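Local coordinates for penicillin binding protein transpeptidase domain protein (Escherichia coli, PDB 4BJQ) that belongs to the penicillin-binding protein family, represented here by a small alpha/beta fragment that pairs with a second copy through a shared beta-sheet, at residues A[59-64]-A[72-77]. Residues are numbered along the deposited sequence; the frame is centred on the assembly and turned at random.
Sequences DMADYI and IHLREE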
loop_
_atom_site.group_PDB
_atom_site.type_symbol
_atom_site.label_atom_id
_atom_site.label_comp_id
_atom_site.label_asym_id
_atom_site.label_seq_id
_atom_site.Cartn_x
_atom_site.Cartn_y
_atom_site.Cartn_z
ATOM N N ASP A 59 -2.900 18.228 16.862
ATOM C CA ASP A 59 -3.131 16.909 17.460
ATOM C C ASP A 59 -3.548 15.856 16.412
ATOM O O ASP A 59 -2.912 14.801 16.285
ATOM C CB ASP A 59 -4.149 16.991 18.629
ATOM C CG ASP A 59 -5.500 17.599 18.223
ATOM O OD1 ASP A 59 -5.606 18.206 17.126
ATOM O OD2 ASP A 59 -6.470 17.472 19.018
ATOM N N MET A 60 -4.617 16.152 15.676
ATOM C CA MET A 60 -5.052 15.321 14.557
ATOM C C MET A 60 -4.041 15.272 13.389
ATOM O O MET A 60 -3.844 14.214 12.797
ATOM C CB MET A 60 -6.420 15.779 14.047
ATOM C CG MET A 60 -6.991 14.853 12.988
ATOM S SD MET A 60 -8.715 15.185 12.592
ATOM C CE MET A 60 -9.522 14.514 14.038
ATOM N N ALA A 61 -3.414 16.400 13.065
ATOM C CA ALA A 61 -2.474 16.467 11.928
ATOM C C ALA A 61 -1.165 15.686 12.142
ATOM O O ALA A 61 -0.700 14.985 11.234
ATOM C CB ALA A 61 -2.178 17.933 11.539
ATOM N N ASP A 62 -0.575 15.819 13.333
ATOM C CA ASP A 62 0.586 15.019 13.718
ATOM C C ASP A 62 0.255 13.529 13.682
ATOM O O ASP A 62 1.019 12.746 13.150
ATOM C CB ASP A 62 1.074 15.380 15.125
ATOM C CG ASP A 62 1.591 16.802 15.235
ATOM O OD1 ASP A 62 1.445 17.591 14.281
ATOM O OD2 ASP A 62 2.143 17.145 16.306
ATOM N N TYR A 63 -0.891 13.150 14.254
ATOM C CA TYR A 63 -1.358 11.752 14.226
ATOM C C TYR A 63 -1.381 11.213 12.785
ATOM O O TYR A 63 -0.882 10.115 12.518
ATOM C CB TYR A 63 -2.749 11.620 14.876
ATOM C CG TYR A 63 -3.363 10.235 14.764
ATOM C CD1 TYR A 63 -3.054 9.238 15.689
ATOM C CD2 TYR A 63 -4.251 9.918 13.728
ATOM C CE1 TYR A 63 -3.611 7.966 15.598
ATOM C CE2 TYR A 63 -4.813 8.644 13.625
ATOM C CZ TYR A 63 -4.485 7.675 14.566
ATOM O OH TYR A 63 -5.026 6.410 14.483
ATOM N N ILE A 64 -1.944 12.000 11.873
ATOM C CA ILE A 64 -2.035 11.622 10.459
ATOM C C ILE A 64 -0.658 11.535 9.805
ATOM O O ILE A 64 -0.386 10.593 9.071
ATOM C CB ILE A 64 -2.994 12.555 9.689
ATOM C CG1 ILE A 64 -4.436 12.206 10.068
ATOM C CG2 ILE A 64 -2.798 12.437 8.159
ATOM C CD1 ILE A 64 -5.397 13.326 9.901
ATOM N N ILE A 72 0.205 10.913 1.063
ATOM C CA ILE A 72 -0.474 11.807 1.999
ATOM C C ILE A 72 0.490 12.888 2.442
ATOM O O ILE A 72 1.608 12.600 2.823
ATOM C CB ILE A 72 -1.091 11.050 3.208
ATOM C CG1 ILE A 72 -2.174 10.080 2.730
ATOM C CG2 ILE A 72 -1.672 12.035 4.256
ATOM C CD1 ILE A 72 -3.297 10.740 1.933
ATOM N N HIS A 73 0.054 14.137 2.365
ATOM C CA HIS A 73 0.913 15.263 2.696
ATOM C C HIS A 73 0.163 16.321 3.487
ATOM O O HIS A 73 -1.076 16.411 3.433
ATOM C CB HIS A 73 1.464 15.912 1.421
ATOM C CG HIS A 73 2.211 14.969 0.533
ATOM N ND1 HIS A 73 3.576 14.798 0.611
ATOM C CD2 HIS A 73 1.785 14.150 -0.460
ATOM C CE1 HIS A 73 3.960 13.907 -0.285
ATOM N NE2 HIS A 73 2.893 13.501 -0.947
ATOM N N LEU A 74 0.941 17.139 4.183
ATOM C CA LEU A 74 0.430 18.239 4.980
ATOM C C LEU A 74 1.138 19.523 4.576
ATOM O O LEU A 74 2.321 19.493 4.206
ATOM C CB LEU A 74 0.705 17.983 6.464
ATOM C CG LEU A 74 0.005 16.888 7.269
ATOM C CD1 LEU A 74 0.491 15.481 6.922
ATOM C CD2 LEU A 74 0.283 17.177 8.727
ATOM N N ARG A 75 0.420 20.641 4.640
ATOM C CA ARG A 75 1.047 21.966 4.593
ATOM C C ARG A 75 0.384 22.897 5.609
ATOM O O ARG A 75 -0.774 22.692 5.982
ATOM C CB ARG A 75 1.010 22.590 3.183
ATOM C CG ARG A 75 -0.381 22.979 2.706
ATOM C CD ARG A 75 -0.414 24.338 2.023
ATOM N NE ARG A 75 -1.683 24.995 2.324
ATOM C CZ ARG A 75 -2.741 24.987 1.523
ATOM N NH1 ARG A 75 -2.686 24.390 0.349
ATOM N NH2 ARG A 75 -3.855 25.590 1.888
ATOM N N GLU A 76 1.128 23.900 6.067
ATOM C CA GLU A 76 0.561 24.983 6.886
ATOM C C GLU A 76 -0.482 25.753 6.099
ATOM O O GLU A 76 -0.351 25.936 4.887
ATOM C CB GLU A 76 1.647 25.970 7.333
ATOM C CG GLU A 76 2.503 25.507 8.506
ATOM C CD GLU A 76 1.757 25.455 9.845
ATOM O OE1 GLU A 76 0.802 26.237 10.061
ATOM O OE2 GLU A 76 2.145 24.626 10.695
ATOM N N GLU A 77 -1.510 26.219 6.797
ATOM C CA GLU A 77 -2.521 27.076 6.181
ATOM C C GLU A 77 -2.364 28.561 6.459
ATOM O O GLU A 77 -1.401 28.975 7.102
ATOM C CB GLU A 77 -3.909 26.621 6.560
ATOM C CG GLU A 77 -4.597 25.941 5.406
ATOM C CD GLU A 77 -5.556 24.943 5.896
ATOM O OE1 GLU A 77 -5.465 24.600 7.083
ATOM O OE2 GLU A 77 -6.404 24.506 5.125
#
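In Ile64 and Ile72, chi1 (-74° and -63°) puts CG1 beside the backbone N and leaves CG2 anti to it, and it is through these two CG2 methyl groups that helix and strand meet at one end of the contact. The side chains lie obliquely to one another, and CG2 of Ile64 comes within 4.1 Å of CG2 of Ile72, an easy van der Waals approach. At the other end, Leu74 holds CG beside its backbone N and anti to its carbonyl carbon (chi1 -69°), which sends the branch from the strand up to the helix. Its CD2 methyl does the touching: it packs 3.8 Å from the CB of Ala61 and 3.5 Å from the Ala61 O, so a single methyl meets both the short side chain and the backbone carbonyl of one helical residue.

Consistent with the short side chain of Ala61, its CA lies 7.7 Å from that of Leu74, whereas the CA atoms of Ile64 and Ile72 stand 8.6 Å apart with two branched side chains between them. Helix 58-66 thus rests on strand 72-76 through residues one helical turn apart, matched to alternate residues of the strand, a simple case of a helix packed on one face of a beta-sheet, with the helix and strand linked by a short connection. Further apolar neighbours extend the layer: Ile64 also packs on Leu26 and Ile72 on Trp23, both of helix 19-30, while Ala61 touches Val56 of strand 50-56. The strand's edge pairs antiparallel with a strand of the second subunit, whose Ile4 also packs on Ile64.

No hydrogen bond or salt bridge crosses between the two segments; methyl groups make the contact, one also touching a backbone carbonyl, which suggests that side-chain shape, probably together with the surrounding packing, governs the spacing more than directed polar bonds.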